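Local coordinates for alpha-1,6-mannanase (Bacteroides thetaiotaomicron, PDB 4V1S), which probably hydrolyses alpha-1,6-mannosidic linkages of mannan as a family 76 glycoside hydrolase of a gut symbiont, at residues T208-M213 and A267-R272; E93-S98 and L157-N162; S76-I81 and D114-P119; S296-W301 and T333-K338. One frame throughout, in Å; residues are numbered along the deposited sequence. Where two conformers were deposited one is given.

The chain is largely helical, in keeping with the (alpha/alpha)6 barrel of family 76. Contacts 2 and 3 interleave along the sequence and precede contact 1, which is followed by contact 4. Contact 3 stands at the start of helix 81-97 and contact 2 at its other end, so this helix separates them, their centres about 23 Å apart. Contact 1 is nearest the middle, joining helices 202-219 and 264-281. Helix 264-281 is followed by helix 284-301, and contacts 1 and 4 touch where A267 packs on S297, their centres about 18 Å apart. Contacts 3 and 4 lie on opposite sides of the chain's centre, centres about 35 Å apart; contact 3 joins loop to hairpin, the rest join helices.

Contact 1: residues T208-M213 and A267-R272; sequences TMLSCM and AGFMIR
The thioether ends of M209 and M270 cross obliquely in an apolar meeting, CE on CE at 3.6 Å. The two sulfurs lie alongside, with M209 SD 3.8 Å from M270 SD. CB of M270 points away from helix 202-219, but two successive bends (chi2 -62°, chi3 -74°) turn its thioether back to the partner. An alanine in place of M209 would probably leave the M270 methyl without its mate and open a gap between the helices beside N232, which both methionines touch.

These helices, 202-219 and 264-281, run nearly parallel, 23° between directions with 9.0 Å between the axes of the short segments. Since helix 222-239 lies between them in sequence, this fits two neighbours in one layer of an (alpha/alpha)6 barrel.

L210 supplies the second apolar meeting. Its CD2 approaches the edge of the F269 ring, 4.1 Å from CD1, while the same ring stacks edge-to-face with W147.

Apolar-on-polar packing completes the set. CD2 of L210 also sits over one face of the R272 guanidinium, 4.0 Å from NH1, and its CD1 rests 3.9 Å from the backbone O of R272. That guanidinium is held through NE by a salt bridge to D325 on helix 313-330, so L210 packs against a charged group fixed from elsewhere. No hydrogen bond crosses between the two segments.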
loop_
_atom_site.group_PDB
_atom_site.type_symbol
_atom_site.label_atom_id
_atom_site.label_comp_id
_atom_site.label_asym_id
_atom_site.label_seq_id
_atom_site.Cartn_x
_atom_site.Cartn_y
_atom_site.Cartn_z
ATOM N N THR A 208 4.308 -1.467 9.076
ATOM C CA THR A 208 4.106 -2.134 10.345
ATOM C C THR A 208 3.336 -1.211 11.322
ATOM O O THR A 208 2.415 -1.662 12.002
ATOM C CB THR A 208 5.437 -2.634 10.912
ATOM O OG1 THR A 208 6.039 -3.538 10.017
ATOM C CG2 THR A 208 5.280 -3.331 12.230
ATOM N N MET A 209 3.694 0.077 11.365
ATOM C CA MET A 209 2.960 1.020 12.153
ATOM C C MET A 209 1.490 1.103 11.766
ATOM O O MET A 209 0.613 1.071 12.631
ATOM C CB MET A 209 3.572 2.423 12.062
ATOM C CG MET A 209 4.900 2.560 12.817
ATOM S SD MET A 209 5.885 4.006 12.347
ATOM C CE MET A 209 4.639 5.288 12.409
ATOM N N LEU A 210 1.211 1.191 10.473
ATOM C CA LEU A 210 -0.162 1.316 10.036
ATOM C C LEU A 210 -0.940 0.041 10.384
ATOM O O LEU A 210 -2.068 0.113 10.858
ATOM C CB LEU A 210 -0.246 1.648 8.544
ATOM C CG LEU A 210 -1.675 1.885 8.055
ATOM C CD1 LEU A 210 -2.356 3.028 8.804
ATOM C CD2 LEU A 210 -1.684 2.191 6.573
ATOM N N SER A 211 -0.327 -1.115 10.164
ATOM C CA SER A 211 -0.944 -2.397 10.506
ATOM C C SER A 211 -1.249 -2.471 12.001
ATOM O O SER A 211 -2.342 -2.895 12.415
ATOM C CB SER A 211 -0.034 -3.560 10.117
ATOM O OG SER A 211 0.163 -3.660 8.718
ATOM N N CYS A 212 -0.265 -2.078 12.814
ATOM C CA CYS A 212 -0.440 -2.024 14.267
ATOM C C CYS A 212 -1.625 -1.142 14.651
ATOM O O CYS A 212 -2.443 -1.524 15.482
ATOM C CB CYS A 212 0.825 -1.503 14.965
ATOM S SG CYS A 212 2.153 -2.698 15.163
ATOM N N MET A 213 -1.717 0.039 14.045
ATOM C CA MET A 213 -2.814 0.944 14.372
ATOM C C MET A 213 -4.177 0.386 13.944
ATOM O O MET A 213 -5.171 0.527 14.683
ATOM C CB MET A 213 -2.567 2.340 13.808
ATOM C CG MET A 213 -1.393 3.048 14.466
ATOM S SD MET A 213 -1.430 3.053 16.286
ATOM C CE MET A 213 -3.047 3.744 16.606
ATOM N N ALA A 267 6.932 8.586 2.800
ATOM C CA ALA A 267 6.123 9.679 3.389
ATOM C C ALA A 267 4.657 9.258 3.594
ATOM O O ALA A 267 4.103 9.420 4.685
ATOM C CB ALA A 267 6.212 10.941 2.549
ATOM N N GLY A 268 4.048 8.691 2.553
ATOM C CA GLY A 268 2.617 8.423 2.584
ATOM C C GLY A 268 2.210 7.423 3.653
ATOM O O GLY A 268 1.269 7.645 4.384
ATOM N N PHE A 269 2.907 6.298 3.749
ATOM C CA PHE A 269 2.545 5.335 4.761
ATOM C C PHE A 269 2.821 5.863 6.187
ATOM O O PHE A 269 2.095 5.503 7.094
ATOM C CB PHE A 269 3.230 3.988 4.575
ATOM C CG PHE A 269 2.561 3.086 3.550
ATOM C CD1 PHE A 269 1.372 2.433 3.865
ATOM C CD2 PHE A 269 3.174 2.796 2.340
ATOM C CE1 PHE A 269 0.778 1.577 2.971
ATOM C CE2 PHE A 269 2.585 1.920 1.450
ATOM C CZ PHE A 269 1.397 1.315 1.778
ATOM N N MET A 270 3.811 6.742 6.363
ATOM C CA MET A 270 3.995 7.415 7.648
ATOM C C MET A 270 2.848 8.376 7.964
ATOM O O MET A 270 2.332 8.359 9.070
ATOM C CB MET A 270 5.353 8.117 7.771
ATOM C CG MET A 270 6.573 7.177 7.782
ATOM S SD MET A 270 6.640 5.995 9.152
ATOM C CE MET A 270 7.091 7.128 10.453
ATOM N N ILE A 271 2.405 9.133 6.971
ATOM C CA ILE A 271 1.269 10.031 7.132
ATOM C C ILE A 271 0.033 9.221 7.587
ATOM O O ILE A 271 -0.645 9.588 8.556
ATOM C CB ILE A 271 0.992 10.826 5.841
ATOM C CG1 ILE A 271 2.103 11.829 5.575
ATOM C CG2 ILE A 271 -0.352 11.547 5.924
ATOM C CD1 ILE A 271 2.162 12.231 4.098
ATOM N N ARG A 272 -0.289 8.139 6.874
ATOM C CA ARG A 272 -1.469 7.369 7.227
ATOM C C ARG A 272 -1.357 6.852 8.672
ATOM O O ARG A 272 -2.332 6.852 9.442
ATOM C CB ARG A 272 -1.665 6.214 6.253
ATOM C CG ARG A 272 -1.872 6.647 4.822
ATOM C CD ARG A 272 -2.457 5.524 3.982
ATOM N NE ARG A 272 -3.852 5.372 4.368
ATOM C CZ ARG A 272 -4.610 4.304 4.194
ATOM N NH1 ARG A 272 -4.144 3.208 3.604
ATOM N NH2 ARG A 272 -5.875 4.349 4.618
#

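Contact 2: residues E93-S98 and L157-N162; sequences EGISLS and LATQNN
No flat side chain lies between I95 and A158; the flat group here is the A158 carbonyl, with CG2 of I95 over one face, 3.6 Å from O of A158. CB of I95 comes within 3.8 Å of CB of A158, so the branch point meets the alanine methyl, and the small residue lets the backbones draw to 6.3 Å between their CA atoms. With CG2 anti to the backbone N and CG1 anti to the carbonyl carbon (chi1 -58°), both branches flank the alanine methyl, and CG1 also extends toward CG2 of T159, 4.3 Å away.

Both segments are helix ends. Helix 81-97 gives way to S98, the N-cap of helix 99-114, and helix 142-159 to Q160, with positive phi, and N161, the N-cap of helix 162-177. Helix 99-114 separates the two helices in sequence, consistent with neighbours in one layer of an (alpha/alpha)6 barrel.

T159 closes its own helix with an ST turn, N161 N to T159 OG1 being 3.2 Å at 154°. The same hydroxyl is bonded to A155 O. W102 and S103 of helix 99-114 pack on I95, and K99 makes a weak hydrogen bond to A158 O.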
loop_
_atom_site.group_PDB
_atom_site.type_symbol
_atom_site.label_atom_id
_atom_site.label_comp_id
_atom_site.label_asym_id
_atom_site.label_seq_id
_atom_site.Cartn_x
_atom_site.Cartn_y
_atom_site.Cartn_z
ATOM N N GLU A 93 -12.046 -2.627 -1.136
ATOM C CA GLU A 93 -12.767 -1.370 -1.308
ATOM C C GLU A 93 -14.083 -1.580 -2.060
ATOM O O GLU A 93 -15.085 -0.918 -1.767
ATOM C CB GLU A 93 -11.902 -0.339 -2.006
ATOM C CG GLU A 93 -12.434 1.082 -2.014
ATOM C CD GLU A 93 -12.351 1.824 -0.675
ATOM O OE1 GLU A 93 -12.199 1.188 0.382
ATOM O OE2 GLU A 93 -12.459 3.083 -0.672
ATOM N N GLY A 94 -14.081 -2.512 -3.009
ATOM C CA GLY A 94 -15.298 -2.886 -3.730
ATOM C C GLY A 94 -16.467 -3.249 -2.828
ATOM O O GLY A 94 -17.616 -2.934 -3.151
ATOM N N ILE A 95 -16.175 -3.876 -1.683
ATOM C CA ILE A 95 -17.231 -4.285 -0.763
ATOM C C ILE A 95 -18.071 -3.065 -0.318
ATOM O O ILE A 95 -19.271 -3.193 -0.059
ATOM C CB ILE A 95 -16.670 -5.005 0.501
ATOM C CG1 ILE A 95 -15.844 -6.268 0.171
ATOM C CG2 ILE A 95 -17.801 -5.391 1.414
ATOM C CD1 ILE A 95 -16.577 -7.353 -0.576
ATOM N N SER A 96 -17.432 -1.895 -0.208
ATOM C CA SER A 96 -18.115 -0.666 0.199
ATOM C C SER A 96 -19.104 -0.188 -0.857
ATOM O O SER A 96 -20.089 0.478 -0.541
ATOM C CB SER A 96 -17.111 0.450 0.518
ATOM O OG SER A 96 -16.327 0.129 1.662
ATOM N N LEU A 97 -18.844 -0.529 -2.115
ATOM C CA LEU A 97 -19.750 -0.201 -3.227
ATOM C C LEU A 97 -20.851 -1.233 -3.422
ATOM O O LEU A 97 -22.036 -0.873 -3.614
ATOM C CB LEU A 97 -18.949 -0.074 -4.521
ATOM C CG LEU A 97 -18.068 1.154 -4.835
ATOM C CD1 LEU A 97 -18.890 2.434 -4.862
ATOM C CD2 LEU A 97 -16.871 1.313 -3.924
ATOM N N SER A 98 -20.467 -2.512 -3.368
ATOM C CA SER A 98 -21.410 -3.630 -3.497
ATOM C C SER A 98 -20.864 -4.894 -2.857
ATOM O O SER A 98 -19.933 -5.515 -3.365
ATOM C CB SER A 98 -21.732 -3.924 -4.956
ATOM O OG SER A 98 -22.571 -5.080 -5.038
ATOM N N LEU A 157 -12.604 -5.699 8.237
ATOM C CA LEU A 157 -13.546 -4.651 8.562
ATOM C C LEU A 157 -14.749 -4.650 7.622
ATOM O O LEU A 157 -15.852 -4.358 8.041
ATOM C CB LEU A 157 -12.863 -3.293 8.581
ATOM C CG LEU A 157 -11.883 -3.038 9.729
ATOM C CD1 LEU A 157 -11.094 -1.769 9.449
ATOM C CD2 LEU A 157 -12.594 -2.913 11.066
ATOM N N ALA A 158 -14.508 -4.963 6.351
ATOM C CA ALA A 158 -15.552 -4.938 5.312
ATOM C C ALA A 158 -16.517 -6.127 5.375
ATOM O O ALA A 158 -17.675 -6.009 4.964
ATOM C CB ALA A 158 -14.921 -4.866 3.924
ATOM N N THR A 159 -16.022 -7.271 5.852
ATOM C CA THR A 159 -16.752 -8.536 5.737
ATOM C C THR A 159 -17.008 -9.263 7.046
ATOM O O THR A 159 -17.875 -10.157 7.116
ATOM C CB THR A 159 -15.993 -9.555 4.860
ATOM O OG1 THR A 159 -14.758 -9.917 5.484
ATOM C CG2 THR A 159 -15.754 -9.006 3.466
ATOM N N GLN A 160 -16.197 -8.948 8.057
ATOM C CA GLN A 160 -16.213 -9.630 9.353
ATOM C C GLN A 160 -15.854 -11.119 9.255
ATOM O O GLN A 160 -16.177 -11.897 10.151
ATOM C CB GLN A 160 -17.529 -9.379 10.088
ATOM C CG GLN A 160 -17.756 -7.881 10.288
ATOM C CD GLN A 160 -16.940 -7.300 11.447
ATOM O OE1 GLN A 160 -17.219 -7.573 12.633
ATOM N NE2 GLN A 160 -15.995 -6.438 11.124
ATOM N N ASN A 161 -15.096 -11.476 8.215
ATOM C CA ASN A 161 -14.630 -12.841 8.044
ATOM C C ASN A 161 -13.423 -13.088 8.931
ATOM O O ASN A 161 -12.395 -12.407 8.793
ATOM C CB ASN A 161 -14.279 -13.078 6.589
ATOM C CG ASN A 161 -13.789 -14.481 6.333
ATOM O OD1 ASN A 161 -12.720 -14.876 6.809
ATOM N ND2 ASN A 161 -14.540 -15.234 5.563
ATOM N N ASN A 162 -13.555 -14.044 9.845
ATOM C CA ASN A 162 -12.505 -14.269 10.850
ATOM C C ASN A 162 -11.193 -14.790 10.261
ATOM O O ASN A 162 -10.116 -14.483 10.799
ATOM C CB ASN A 162 -13.016 -15.169 11.990
ATOM C CG ASN A 162 -13.896 -14.391 13.014
ATOM O OD1 ASN A 162 -13.943 -13.152 13.006
ATOM N ND2 ASN A 162 -14.557 -15.124 13.923
#

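Contact 3: residues S76-I81 and D114-P119; sequences SQVSFI and DNYWHP
V78 to F80 run stretched out past the type I turn from D114 to W117, closed by a bond from W117 N to D114 O of 3.1 Å; Y116 stands at the third position of that turn and sends its side chain back across the gap.

The phenol meets segment 76-81 at two places. At its far end the hydroxyl donates to the backbone carbonyl of S79, Y116 OH to S79 O being 2.7 Å. The acceptor lies at the edge of the ring and in its plane, whereas seen from the carbonyl the donor is tilted 34° from the plane, with a C=O...donor angle of 137°. Nearer the root, CG1 of I81 lies over one face of the ring, and its CB is 3.9 Å from Y116 CD2. CG1 stands anti to the backbone N (chi1 -163°), which carries the chain back along the tyrosine in the opposite direction until CD1 is 4.1 Å from Y116 CB. The backbone N of I81 approaches CE2 of Y116 to 3.8 Å.

This joins the loop leading into helix 81-97 to the start of the 117-121/124-127 hairpin. Both partners also bond through their backbones to the chain just after strand 124-127, I81 to T129 and Y116 to A128, and Y127 packs on both side chains.

S79 OG is served by Y69 and N84. The tyrosine's polar end is buried but satisfied by its bond to the main-chain oxygen of S79, and with I81 on its face the ring is probably held in one orientation.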
loop_
_atom_site.group_PDB
_atom_site.type_symbol
_atom_site.label_atom_id
_atom_site.label_comp_id
_atom_site.label_asym_id
_atom_site.label_seq_id
_atom_site.Cartn_x
_atom_site.Cartn_y
_atom_site.Cartn_z
ATOM N N SER A 76 5.669 -15.841 -17.920
ATOM C CA SER A 76 6.615 -16.944 -17.696
ATOM C C SER A 76 6.858 -17.327 -16.220
ATOM O O SER A 76 7.450 -18.375 -15.946
ATOM C CB SER A 76 7.946 -16.626 -18.374
ATOM O OG SER A 76 8.496 -15.403 -17.899
ATOM N N GLN A 77 6.443 -16.469 -15.299
ATOM C CA GLN A 77 6.594 -16.680 -13.872
ATOM C C GLN A 77 5.329 -16.204 -13.197
ATOM O O GLN A 77 4.736 -15.200 -13.621
ATOM C CB GLN A 77 7.757 -15.831 -13.324
ATOM N N VAL A 78 4.944 -16.892 -12.121
ATOM C CA VAL A 78 3.890 -16.419 -11.258
ATOM C C VAL A 78 4.332 -15.072 -10.663
ATOM O O VAL A 78 5.519 -14.865 -10.363
ATOM C CB VAL A 78 3.567 -17.415 -10.119
ATOM C CG1 VAL A 78 2.321 -16.964 -9.364
ATOM C CG2 VAL A 78 3.356 -18.837 -10.636
ATOM N N SER A 79 3.376 -14.170 -10.493
ATOM C CA SER A 79 3.639 -12.849 -9.928
ATOM C C SER A 79 4.201 -12.882 -8.516
ATOM O O SER A 79 3.865 -13.743 -7.685
ATOM C CB SER A 79 2.356 -12.036 -9.913
ATOM O OG SER A 79 1.317 -12.683 -9.177
ATOM N N PHE A 80 5.080 -11.925 -8.244
ATOM C CA PHE A 80 5.442 -11.604 -6.887
ATOM C C PHE A 80 4.202 -11.129 -6.147
ATOM O O PHE A 80 3.215 -10.721 -6.745
ATOM C CB PHE A 80 6.507 -10.525 -6.854
ATOM C CG PHE A 80 7.822 -10.946 -7.463
ATOM C CD1 PHE A 80 8.635 -11.857 -6.824
ATOM C CD2 PHE A 80 8.253 -10.411 -8.669
ATOM C CE1 PHE A 80 9.829 -12.263 -7.371
ATOM C CE2 PHE A 80 9.465 -10.795 -9.214
ATOM C CZ PHE A 80 10.253 -11.723 -8.556
ATOM N N ILE A 81 4.251 -11.206 -4.827
ATOM C CA ILE A 81 3.069 -10.927 -4.031
ATOM C C ILE A 81 2.550 -9.485 -4.235
ATOM O O ILE A 81 1.317 -9.235 -4.213
ATOM C CB ILE A 81 3.317 -11.274 -2.542
ATOM C CG1 ILE A 81 2.007 -11.382 -1.789
ATOM C CG2 ILE A 81 4.248 -10.267 -1.872
ATOM C CD1 ILE A 81 2.178 -11.901 -0.374
ATOM N N ASP A 114 -3.278 -17.458 0.054
ATOM C CA ASP A 114 -2.865 -18.678 0.778
ATOM C C ASP A 114 -1.695 -19.426 0.033
ATOM O O ASP A 114 -0.884 -20.106 0.662
ATOM C CB ASP A 114 -4.062 -19.615 0.988
ATOM C CG ASP A 114 -4.957 -19.249 2.216
ATOM O OD1 ASP A 114 -4.569 -18.453 3.147
ATOM O OD2 ASP A 114 -6.085 -19.833 2.236
ATOM N N ASN A 115 -1.625 -19.277 -1.295
ATOM C CA ASN A 115 -0.526 -19.869 -2.069
ATOM C C ASN A 115 0.803 -19.287 -1.680
ATOM O O ASN A 115 1.823 -19.930 -1.886
ATOM C CB ASN A 115 -0.716 -19.717 -3.548
ATOM C CG ASN A 115 -1.903 -20.505 -4.055
ATOM O OD1 ASN A 115 -2.100 -21.663 -3.695
ATOM N ND2 ASN A 115 -2.692 -19.884 -4.915
ATOM N N TYR A 116 0.802 -18.050 -1.189
ATOM C CA TYR A 116 2.021 -17.365 -0.750
ATOM C C TYR A 116 2.316 -17.505 0.748
ATOM O O TYR A 116 3.339 -17.002 1.231
ATOM C CB TYR A 116 1.925 -15.879 -1.098
ATOM C CG TYR A 116 1.824 -15.554 -2.585
ATOM C CD1 TYR A 116 0.651 -15.744 -3.291
ATOM C CD2 TYR A 116 2.907 -15.069 -3.286
ATOM C CE1 TYR A 116 0.542 -15.420 -4.617
ATOM C CE2 TYR A 116 2.793 -14.720 -4.622
ATOM C CZ TYR A 116 1.641 -14.954 -5.299
ATOM O OH TYR A 116 1.571 -14.647 -6.637
ATOM N N TRP A 117 1.391 -18.114 1.502
ATOM C CA TRP A 117 1.563 -18.222 2.956
ATOM C C TRP A 117 2.441 -19.395 3.310
ATOM O O TRP A 117 2.186 -20.527 2.879
ATOM C CB TRP A 117 0.210 -18.407 3.603
ATOM C CG TRP A 117 0.219 -18.561 5.094
ATOM C CD1 TRP A 117 0.038 -19.702 5.792
ATOM C CD2 TRP A 117 0.426 -17.521 6.055
ATOM N NE1 TRP A 117 0.057 -19.448 7.131
ATOM C CE2 TRP A 117 0.323 -18.121 7.329
ATOM C CE3 TRP A 117 0.705 -16.135 5.968
ATOM C CZ2 TRP A 117 0.406 -17.396 8.506
ATOM C CZ3 TRP A 117 0.813 -15.437 7.138
ATOM C CH2 TRP A 117 0.684 -16.080 8.405
ATOM N N HIS A 118 3.430 -19.126 4.158
ATOM C CA HIS A 118 4.239 -20.178 4.732
ATOM C C HIS A 118 3.878 -20.366 6.194
ATOM O O HIS A 118 4.031 -19.454 6.963
ATOM C CB HIS A 118 5.736 -19.893 4.585
ATOM C CG HIS A 118 6.582 -21.122 4.628
ATOM N ND1 HIS A 118 6.661 -21.940 5.738
ATOM C CD2 HIS A 118 7.376 -21.691 3.691
ATOM C CE1 HIS A 118 7.456 -22.957 5.480
ATOM N NE2 HIS A 118 7.921 -22.818 4.253
ATOM N N PRO A 119 3.429 -21.579 6.577
ATOM C CA PRO A 119 2.923 -21.770 7.960
ATOM C C PRO A 119 4.019 -21.894 9.007
ATOM O O PRO A 119 3.741 -21.780 10.176
ATOM C CB PRO A 119 2.166 -23.082 7.881
ATOM C CG PRO A 119 2.815 -23.820 6.764
ATOM C CD PRO A 119 3.225 -22.778 5.757
#

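Contact 4: residues S296-W301 and T333-K338; sequences SSEAKW and TVWLTK
A salt bridge between E298 and K338 is the essence of this surface contact, which links helix 284-301 to helix 334-350 across the intervening helix 313-330. Only side-chain ends meet; the CA atoms of E298 and K338 stay 9.9 Å apart. Both chains are extended beyond CG, and they cross at about a right angle. The ammonium approaches E298 OE1 on its syn lone pair, with K338 NZ to OE1 at 2.9 Å, and adds a weak bond to OE2 at 3.1 Å.

OE2 has further neighbours. It comes to the edge of the W335 ring, 3.5 Å from CZ3 and near its plane, with the carboxylate turned 80° against the indole. It also accepts a hydrogen bond from W323 NE1 on helix 313-330, while W335 gives its own NE1 to D330.

A glutamine in place of E298 would probably leave K338 without a charged mate and weaken the tie between the two helices. With the lysine on OE1, weakly on OE2, and W323 a second donor there, the carboxylate is likely to remain ionised and held against rotation, and E298 ties its own helix to the two that follow.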
loop_
_atom_site.group_PDB
_atom_site.type_symbol
_atom_site.label_atom_id
_atom_site.label_comp_id
_atom_site.label_asym_id
_atom_site.label_seq_id
_atom_site.Cartn_x
_atom_site.Cartn_y
_atom_site.Cartn_z
ATOM N N SER A 296 4.966 18.756 2.296
ATOM C CA SER A 296 6.261 18.595 1.638
ATOM C C SER A 296 6.209 17.527 0.544
ATOM O O SER A 296 6.909 17.621 -0.479
ATOM C CB SER A 296 7.328 18.241 2.646
ATOM O OG SER A 296 7.628 19.374 3.458
ATOM N N SER A 297 5.367 16.532 0.740
ATOM C CA SER A 297 5.186 15.494 -0.259
ATOM C C SER A 297 4.446 16.046 -1.490
ATOM O O SER A 297 4.837 15.770 -2.629
ATOM C CB SER A 297 4.381 14.322 0.311
ATOM O OG SER A 297 5.086 13.679 1.396
ATOM N N GLU A 298 3.419 16.857 -1.270
ATOM C CA GLU A 298 2.760 17.537 -2.396
ATOM C C GLU A 298 3.753 18.436 -3.151
ATOM O O GLU A 298 3.837 18.406 -4.373
ATOM C CB GLU A 298 1.580 18.383 -1.912
ATOM C CG GLU A 298 0.445 17.596 -1.308
ATOM C CD GLU A 298 -0.722 18.458 -0.918
ATOM O OE1 GLU A 298 -0.815 19.604 -1.417
ATOM O OE2 GLU A 298 -1.568 17.994 -0.131
ATOM N N ALA A 299 4.524 19.242 -2.414
ATOM C CA ALA A 299 5.465 20.145 -3.058
ATOM C C ALA A 299 6.468 19.368 -3.886
ATOM O O ALA A 299 6.832 19.795 -4.968
ATOM C CB ALA A 299 6.177 20.994 -2.034
ATOM N N LYS A 300 6.935 18.223 -3.372
ATOM C CA LYS A 300 7.975 17.486 -4.088
ATOM C C LYS A 300 7.423 16.728 -5.313
ATOM O O LYS A 300 8.027 16.741 -6.381
ATOM C CB LYS A 300 8.691 16.513 -3.167
ATOM C CG LYS A 300 9.785 15.727 -3.853
ATOM C CD LYS A 300 10.656 14.964 -2.869
ATOM C CE LYS A 300 11.695 14.127 -3.588
ATOM N NZ LYS A 300 12.809 14.955 -4.119
ATOM N N TRP A 301 6.288 16.061 -5.130
ATOM C CA TRP A 301 5.819 15.061 -6.081
ATOM C C TRP A 301 4.557 15.391 -6.855
ATOM O O TRP A 301 4.318 14.761 -7.878
ATOM C CB TRP A 301 5.629 13.701 -5.406
ATOM C CG TRP A 301 6.907 13.039 -4.936
ATOM C CD1 TRP A 301 7.893 12.533 -5.720
ATOM C CD2 TRP A 301 7.302 12.771 -3.570
ATOM N NE1 TRP A 301 8.891 11.970 -4.942
ATOM C CE2 TRP A 301 8.554 12.110 -3.622
ATOM C CE3 TRP A 301 6.730 13.037 -2.316
ATOM C CZ2 TRP A 301 9.247 11.723 -2.477
ATOM C CZ3 TRP A 301 7.436 12.655 -1.169
ATOM C CH2 TRP A 301 8.677 12.007 -1.265
ATOM N N THR A 333 -13.258 19.132 1.737
ATOM C CA THR A 333 -13.332 18.549 0.406
ATOM C C THR A 333 -12.149 18.924 -0.491
ATOM O O THR A 333 -11.980 18.302 -1.525
ATOM C CB THR A 333 -14.659 18.914 -0.325
ATOM O OG1 THR A 333 -14.771 20.338 -0.446
ATOM C CG2 THR A 333 -15.877 18.350 0.420
ATOM N N VAL A 334 -11.331 19.917 -0.110
ATOM C CA VAL A 334 -10.096 20.199 -0.857
ATOM C C VAL A 334 -9.257 18.926 -1.044
ATOM O O VAL A 334 -8.620 18.727 -2.085
ATOM C CB VAL A 334 -9.227 21.290 -0.181
ATOM C CG1 VAL A 334 -8.555 20.789 1.101
ATOM C CG2 VAL A 334 -8.147 21.773 -1.149
ATOM N N TRP A 335 -9.246 18.071 -0.030
ATOM C CA TRP A 335 -8.456 16.836 -0.101
ATOM C C TRP A 335 -9.016 15.895 -1.175
ATOM O O TRP A 335 -8.262 15.265 -1.880
ATOM C CB TRP A 335 -8.462 16.111 1.240
ATOM C CG TRP A 335 -7.899 16.903 2.374
ATOM C CD1 TRP A 335 -8.559 17.266 3.494
ATOM C CD2 TRP A 335 -6.561 17.407 2.504
ATOM N NE1 TRP A 335 -7.733 17.996 4.322
ATOM C CE2 TRP A 335 -6.492 18.079 3.745
ATOM C CE3 TRP A 335 -5.411 17.357 1.698
ATOM C CZ2 TRP A 335 -5.319 18.676 4.213
ATOM C CZ3 TRP A 335 -4.254 17.954 2.158
ATOM C CH2 TRP A 335 -4.220 18.623 3.399
ATOM N N LEU A 336 -10.334 15.855 -1.321
ATOM C CA LEU A 336 -10.963 15.031 -2.378
ATOM C C LEU A 336 -10.729 15.661 -3.743
ATOM O O LEU A 336 -10.490 14.968 -4.704
ATOM C CB LEU A 336 -12.436 14.842 -2.106
ATOM C CG LEU A 336 -12.729 14.163 -0.786
ATOM C CD1 LEU A 336 -14.210 13.897 -0.707
ATOM C CD2 LEU A 336 -11.872 12.903 -0.617
ATOM N N THR A 337 -10.748 16.983 -3.822
ATOM C CA THR A 337 -10.408 17.635 -5.058
ATOM C C THR A 337 -9.057 17.209 -5.596
ATOM O O THR A 337 -8.905 16.953 -6.794
ATOM C CB THR A 337 -10.470 19.172 -4.904
ATOM O OG1 THR A 337 -11.807 19.539 -4.557
ATOM C CG2 THR A 337 -10.086 19.868 -6.194
ATOM N N LYS A 338 -8.072 17.155 -4.717
ATOM C CA LYS A 338 -6.749 16.729 -5.100
ATOM C C LYS A 338 -6.811 15.263 -5.566
ATOM O O LYS A 338 -6.274 14.911 -6.601
ATOM C CB LYS A 338 -5.787 16.908 -3.904
ATOM C CG LYS A 338 -5.524 18.376 -3.550
ATOM C CD LYS A 338 -4.664 18.548 -2.303
ATOM C CE LYS A 338 -4.318 20.004 -2.083
ATOM N NZ LYS A 338 -3.610 20.165 -0.797
#